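Side-chain contacts in uncharacterized protein (PDB 3NNG), which is of unknown function but contains a calcium-bound F5/8 type C domain, a beta-sandwich module that in several relatives binds carbohydrate or lipid: residues 75-80 / 136-141; 107-112 / 126-131. The protein carries 1 engineered substitution. All coordinates share one frame; numbering follows the deposited sequence.

Contact 1: 75-80 / 136-141; sequences TGFSVT and KEFRIN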
loop_
_atom_site.group_PDB
_atom_site.type_symbol
_atom_site.label_atom_id
_atom_site.label_comp_id
_atom_site.label_asym_id
_atom_site.label_seq_id
_atom_site.Cartn_x
_atom_site.Cartn_y
_atom_site.Cartn_z
ATOM N N THR A 75 4.000 -11.117 -5.762
ATOM C CA THR A 75 3.331 -12.235 -5.091
ATOM C C THR A 75 2.339 -11.786 -4.011
ATOM O O THR A 75 1.489 -12.554 -3.575
ATOM C CB THR A 75 4.341 -13.257 -4.499
ATOM O OG1 THR A 75 3.632 -14.417 -4.049
ATOM C CG2 THR A 75 5.116 -12.658 -3.326
ATOM N N GLY A 76 2.434 -10.537 -3.590
ATOM C CA GLY A 76 1.494 -10.022 -2.615
ATOM C C GLY A 76 2.000 -8.714 -2.058
ATOM O O GLY A 76 3.027 -8.207 -2.511
ATOM N N PHE A 77 1.290 -8.165 -1.075
ATOM C CA PHE A 77 1.773 -6.981 -0.397
ATOM C C PHE A 77 1.358 -7.048 1.067
ATOM O O PHE A 77 0.613 -7.946 1.482
ATOM C CB PHE A 77 1.219 -5.719 -1.070
ATOM C CG PHE A 77 -0.246 -5.529 -0.866
ATOM C CD1 PHE A 77 -1.165 -6.213 -1.652
ATOM C CD2 PHE A 77 -0.711 -4.683 0.121
ATOM C CE1 PHE A 77 -2.529 -6.045 -1.457
ATOM C CE2 PHE A 77 -2.064 -4.514 0.335
ATOM C CZ PHE A 77 -2.979 -5.194 -0.462
ATOM N N SER A 78 1.839 -6.093 1.851
ATOM C CA SER A 78 1.491 -6.032 3.256
ATOM C C SER A 78 1.398 -4.595 3.705
ATOM O O SER A 78 2.133 -3.727 3.213
ATOM C CB SER A 78 2.540 -6.755 4.099
ATOM O OG SER A 78 3.718 -5.973 4.189
ATOM N N VAL A 79 0.499 -4.357 4.659
ATOM C CA VAL A 79 0.311 -3.041 5.241
ATOM C C VAL A 79 0.267 -3.181 6.763
ATOM O O VAL A 79 -0.026 -4.261 7.286
ATOM C CB VAL A 79 -0.976 -2.359 4.687
ATOM C CG1 VAL A 79 -0.848 -2.133 3.180
ATOM C CG2 VAL A 79 -2.222 -3.201 4.975
ATOM N N THR A 80 0.590 -2.096 7.466
ATOM C CA THR A 80 0.496 -2.043 8.926
ATOM C C THR A 80 -0.623 -1.089 9.337
ATOM O O THR A 80 -1.304 -0.516 8.482
ATOM C CB THR A 80 1.809 -1.523 9.551
ATOM O OG1 THR A 80 2.066 -0.193 9.077
ATOM C CG2 THR A 80 3.000 -2.436 9.167
ATOM N N LYS A 136 5.354 -2.758 -12.981
ATOM C CA LYS A 136 6.194 -1.544 -12.961
ATOM C C LYS A 136 5.591 -0.465 -12.068
ATOM O O LYS A 136 6.312 0.330 -11.469
ATOM C CB LYS A 136 6.409 -0.999 -14.382
ATOM C CG LYS A 136 7.371 0.204 -14.497
ATOM C CD LYS A 136 8.710 -0.118 -13.865
ATOM C CE LYS A 136 9.825 0.792 -14.358
ATOM N NZ LYS A 136 9.792 2.182 -13.846
ATOM N N GLU A 137 4.264 -0.455 -11.970
ATOM C CA GLU A 137 3.549 0.501 -11.127
ATOM C C GLU A 137 2.438 -0.204 -10.313
ATOM O O GLU A 137 1.746 -1.084 -10.825
ATOM C CB GLU A 137 2.958 1.612 -12.010
ATOM C CG GLU A 137 2.590 2.884 -11.284
ATOM C CD GLU A 137 2.401 4.064 -12.238
ATOM O OE1 GLU A 137 2.491 3.844 -13.474
ATOM O OE2 GLU A 137 2.160 5.199 -11.746
ATOM N N PHE A 138 2.273 0.189 -9.053
ATOM C CA PHE A 138 1.315 -0.441 -8.144
ATOM C C PHE A 138 0.496 0.650 -7.484
ATOM O O PHE A 138 1.059 1.621 -6.978
ATOM C CB PHE A 138 2.079 -1.246 -7.084
ATOM C CG PHE A 138 1.233 -1.758 -5.930
ATOM C CD1 PHE A 138 0.905 -0.934 -4.869
ATOM C CD2 PHE A 138 0.852 -3.096 -5.867
ATOM C CE1 PHE A 138 0.166 -1.404 -3.792
ATOM C CE2 PHE A 138 0.108 -3.580 -4.804
ATOM C CZ PHE A 138 -0.233 -2.734 -3.749
ATOM N N ARG A 139 -0.829 0.506 -7.505
ATOM C CA ARG A 139 -1.712 1.429 -6.788
ATOM C C ARG A 139 -2.644 0.682 -5.848
ATOM O O ARG A 139 -3.218 -0.347 -6.219
ATOM C CB ARG A 139 -2.549 2.288 -7.746
ATOM C CG ARG A 139 -3.365 3.391 -7.018
ATOM C CD ARG A 139 -3.865 4.491 -7.981
ATOM N NE ARG A 139 -2.769 5.118 -8.721
ATOM C CZ ARG A 139 -2.864 6.291 -9.356
ATOM N NH1 ARG A 139 -4.000 6.977 -9.338
ATOM N NH2 ARG A 139 -1.823 6.782 -10.015
ATOM N N ILE A 140 -2.808 1.208 -4.638
ATOM C CA ILE A 140 -3.825 0.692 -3.741
ATOM C C ILE A 140 -4.929 1.722 -3.488
ATOM O O ILE A 140 -4.690 2.769 -2.888
ATOM C CB ILE A 140 -3.208 0.144 -2.422
ATOM C CG1 ILE A 140 -4.294 -0.396 -1.490
ATOM C CG2 ILE A 140 -2.351 1.195 -1.730
ATOM C CD1 ILE A 140 -3.740 -1.212 -0.309
ATOM N N ASN A 141 -6.133 1.429 -3.973
ATOM C CA ASN A 141 -7.301 2.273 -3.729
ATOM C C ASN A 141 -7.987 1.836 -2.439
ATOM O O ASN A 141 -8.561 0.735 -2.381
ATOM C CB ASN A 141 -8.281 2.185 -4.904
ATOM C CG ASN A 141 -7.724 2.821 -6.171
ATOM O OD1 ASN A 141 -7.285 3.971 -6.149
ATOM N ND2 ASN A 141 -7.728 2.073 -7.278
#

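Contact 2: 107-112 / 126-131; sequences VTYPRV and AAIEPP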
loop_
_atom_site.group_PDB
_atom_site.type_symbol
_atom_site.label_atom_id
_atom_site.label_comp_id
_atom_site.label_asym_id
_atom_site.label_seq_id
_atom_site.Cartn_x
_atom_site.Cartn_y
_atom_site.Cartn_z
ATOM N N VAL A 107 -4.194 -2.922 -15.062
ATOM C CA VAL A 107 -4.973 -4.112 -14.794
ATOM C C VAL A 107 -5.437 -4.089 -13.338
ATOM O O VAL A 107 -4.654 -3.798 -12.421
ATOM C CB VAL A 107 -4.152 -5.367 -15.093
ATOM C CG1 VAL A 107 -3.722 -5.374 -16.565
ATOM C CG2 VAL A 107 -2.933 -5.398 -14.233
ATOM N N THR A 108 -6.722 -4.356 -13.126
ATOM C CA THR A 108 -7.279 -4.373 -11.774
ATOM C C THR A 108 -7.267 -5.794 -11.228
ATOM O O THR A 108 -7.641 -6.734 -11.921
ATOM C CB THR A 108 -8.735 -3.859 -11.745
ATOM O OG1 THR A 108 -8.872 -2.744 -12.629
ATOM C CG2 THR A 108 -9.132 -3.433 -10.335
ATOM N N TYR A 109 -6.823 -5.954 -9.991
ATOM C CA TYR A 109 -6.899 -7.249 -9.329
ATOM C C TYR A 109 -8.346 -7.397 -8.858
ATOM O O TYR A 109 -8.853 -6.538 -8.146
ATOM C CB TYR A 109 -5.917 -7.299 -8.158
ATOM C CG TYR A 109 -5.771 -8.660 -7.533
ATOM C CD1 TYR A 109 -5.201 -9.717 -8.236
ATOM C CD2 TYR A 109 -6.191 -8.890 -6.236
ATOM C CE1 TYR A 109 -5.061 -10.969 -7.649
ATOM C CE2 TYR A 109 -6.061 -10.127 -5.649
ATOM C CZ TYR A 109 -5.500 -11.164 -6.351
ATOM O OH TYR A 109 -5.377 -12.394 -5.738
ATOM N N PRO A 110 -9.026 -8.471 -9.278
ATOM C CA PRO A 110 -10.491 -8.547 -9.184
ATOM C C PRO A 110 -11.048 -8.919 -7.811
ATOM O O PRO A 110 -12.223 -9.274 -7.735
ATOM C CB PRO A 110 -10.836 -9.650 -10.185
ATOM C CG PRO A 110 -9.669 -10.553 -10.133
ATOM C CD PRO A 110 -8.453 -9.699 -9.855
ATOM N N ARG A 111 -10.238 -8.848 -6.757
ATOM C CA ARG A 111 -10.708 -9.184 -5.409
ATOM C C ARG A 111 -10.512 -8.011 -4.454
ATOM O O ARG A 111 -9.415 -7.450 -4.370
ATOM C CB ARG A 111 -9.930 -10.390 -4.849
ATOM C CG ARG A 111 -10.008 -11.685 -5.658
ATOM C CD ARG A 111 -11.448 -12.118 -5.855
ATOM N NE ARG A 111 -11.636 -13.561 -5.707
ATOM C CZ ARG A 111 -12.002 -14.155 -4.573
ATOM N NH1 ARG A 111 -12.210 -13.430 -3.477
ATOM N NH2 ARG A 111 -12.162 -15.472 -4.533
ATOM N N VAL A 112 -11.552 -7.648 -3.711
ATOM C CA VAL A 112 -11.377 -6.718 -2.601
ATOM C C VAL A 112 -10.511 -7.379 -1.521
ATOM O O VAL A 112 -10.789 -8.491 -1.101
ATOM C CB VAL A 112 -12.728 -6.317 -1.978
ATOM C CG1 VAL A 112 -12.512 -5.548 -0.683
ATOM C CG2 VAL A 112 -13.565 -5.500 -2.965
ATOM N N ALA A 126 -1.406 -9.669 2.091
ATOM C CA ALA A 126 -2.451 -9.965 1.131
ATOM C C ALA A 126 -1.801 -10.578 -0.100
ATOM O O ALA A 126 -0.997 -9.934 -0.770
ATOM C CB ALA A 126 -3.227 -8.713 0.773
ATOM N N ALA A 127 -2.140 -11.834 -0.369
ATOM C CA ALA A 127 -1.565 -12.577 -1.481
ATOM C C ALA A 127 -2.093 -12.096 -2.833
ATOM O O ALA A 127 -3.268 -11.754 -2.973
ATOM C CB ALA A 127 -1.836 -14.078 -1.301
ATOM N N ILE A 128 -1.204 -12.061 -3.822
ATOM C CA ILE A 128 -1.592 -11.811 -5.205
ATOM C C ILE A 128 -1.393 -13.111 -5.979
ATOM O O ILE A 128 -0.262 -13.605 -6.125
ATOM C CB ILE A 128 -0.744 -10.704 -5.845
ATOM C CG1 ILE A 128 -0.882 -9.396 -5.070
ATOM C CG2 ILE A 128 -1.150 -10.492 -7.308
ATOM C CD1 ILE A 128 -2.186 -8.713 -5.290
ATOM N N GLU A 129 -2.490 -13.670 -6.471
ATOM C CA GLU A 129 -2.457 -15.020 -7.008
ATOM C C GLU A 129 -3.127 -15.151 -8.374
ATOM O O GLU A 129 -4.276 -14.731 -8.549
ATOM C CB GLU A 129 -3.114 -15.980 -6.017
ATOM C CG GLU A 129 -3.043 -17.437 -6.447
ATOM C CD GLU A 129 -1.642 -18.019 -6.340
ATOM O OE1 GLU A 129 -0.922 -17.677 -5.374
ATOM O OE2 GLU A 129 -1.270 -18.828 -7.219
ATOM N N PRO A 130 -2.408 -15.736 -9.352
ATOM C CA PRO A 130 -0.993 -16.108 -9.250
ATOM C C PRO A 130 -0.195 -14.818 -9.208
ATOM O O PRO A 130 -0.777 -13.762 -9.463
ATOM C CB PRO A 130 -0.714 -16.809 -10.586
ATOM C CG PRO A 130 -2.028 -17.149 -11.142
ATOM C CD PRO A 130 -2.974 -16.102 -10.656
ATOM N N PRO A 131 1.106 -14.890 -8.910
ATOM C CA PRO A 131 1.900 -13.656 -8.909
ATOM C C PRO A 131 1.796 -12.945 -10.264
ATOM O O PRO A 131 1.691 -13.610 -11.306
ATOM C CB PRO A 131 3.335 -14.159 -8.682
ATOM C CG PRO A 131 3.186 -15.543 -8.095
ATOM C CD PRO A 131 1.933 -16.095 -8.702
HETATM O O HOH W 1 -5.764 -12.638 -3.253
#

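Contact 1: 75-80 / 136-141
Phe77 and Phe138 meet as a T-shaped (edge-to-face) pair. The edge of Phe138 points at one face of Phe77, with the ring planes at 61° and the centroids 5.6 Å apart. The touch is made near the rim, where Phe138 CZ comes to 4.0 Å from Phe77 CG. Ile140 CD1 approaches the same ring obliquely, 3.8 Å from Phe77 CE2. Both Ile140 torsions are extended (chi1 -180°, chi2 168°), which carries this methyl far from its own strand and into the interior. The strands themselves stay well apart here, with 10.1 Å between the CA atoms of Phe77 and Ile140. Such spacing suits two facing layers of the beta sandwich of an F5/8 type C domain; between these two segments the meeting is by side chains. Ile96 touches all three residues, and Phe115 and Leu156 also pack on Phe77. Val79 stands farther back from 136-141; its CG1 lies at the edge of the Phe77 ring, in plane. The outward side of 136-141 is polar and partly exposed. A classic beta bulge there sets Lys136 and Glu137 both opposite Arg99. Glu137 forms a salt bridge with Arg99, while Arg139 makes a cation-pi contact with Trp63.

Contact 2: 107-112 / 126-131
Tyr109 and Ile128 mark the nearest backbone approach, with their CA atoms 8.1 Å apart, and the gap is bridged by the tyrosine side chain. CG of Tyr109 stands opposite the backbone N (chi1 -171°), and the ring reaches across to 126-131. Ile128 CD1 sits over the centre of one ring face. This is a CH-pi contact of 4.0 Å from Ile128 CD1 to the centroid of the Tyr109 ring, almost exactly on the ring normal. The CB of Ile128 does not point at the tyrosine, but the bend at chi2 (-74°) turns CD1 onto the ring. The other branch helps: Ile128 CG2 lies 4.0 Å from Tyr109 CE1. The phenol oxygen is gripped by main chain and water. Glu129 N donates to Tyr109 OH at 3.2 Å, with an N-H...O angle of 159°. A water at the ring edge, in its plane, also bonds to Tyr109 OH and donates to Ala127 O at 2.7 Å. Ala127 and Glu129 are exposed. Tyr109 also packs on Ile96 of strand 93-100 and shares a backbone hydrogen bond with it. Ala126 touches Phe77 of strand 71-79, and the chain then turns a corner at Glu129 and Pro130, with a cis peptide bond before Pro130, toward a different face.

Contact 1 lies near the centre of the chain, and all its touching residues are buried. Contact 2 lies about 13 Å from that centre, measured centre to centre, at a partly exposed margin. Both use strand 124-144, but different parts of it: 126-131 pairs with strand 71-79, whereas 136-141 faces that strand across the interior. The two contacts touch directly. Phe77 O and Thr75 O probably accept hydrogen bonds from Ala126 N and Ile128 N, and Gly76 packs on Ile128. Ile96 of strand 93-100 packs on residues of both. Chemistry follows place: contact 1 is wholly apolar, whereas contact 2 adds main-chain and water bonds to its apolar face.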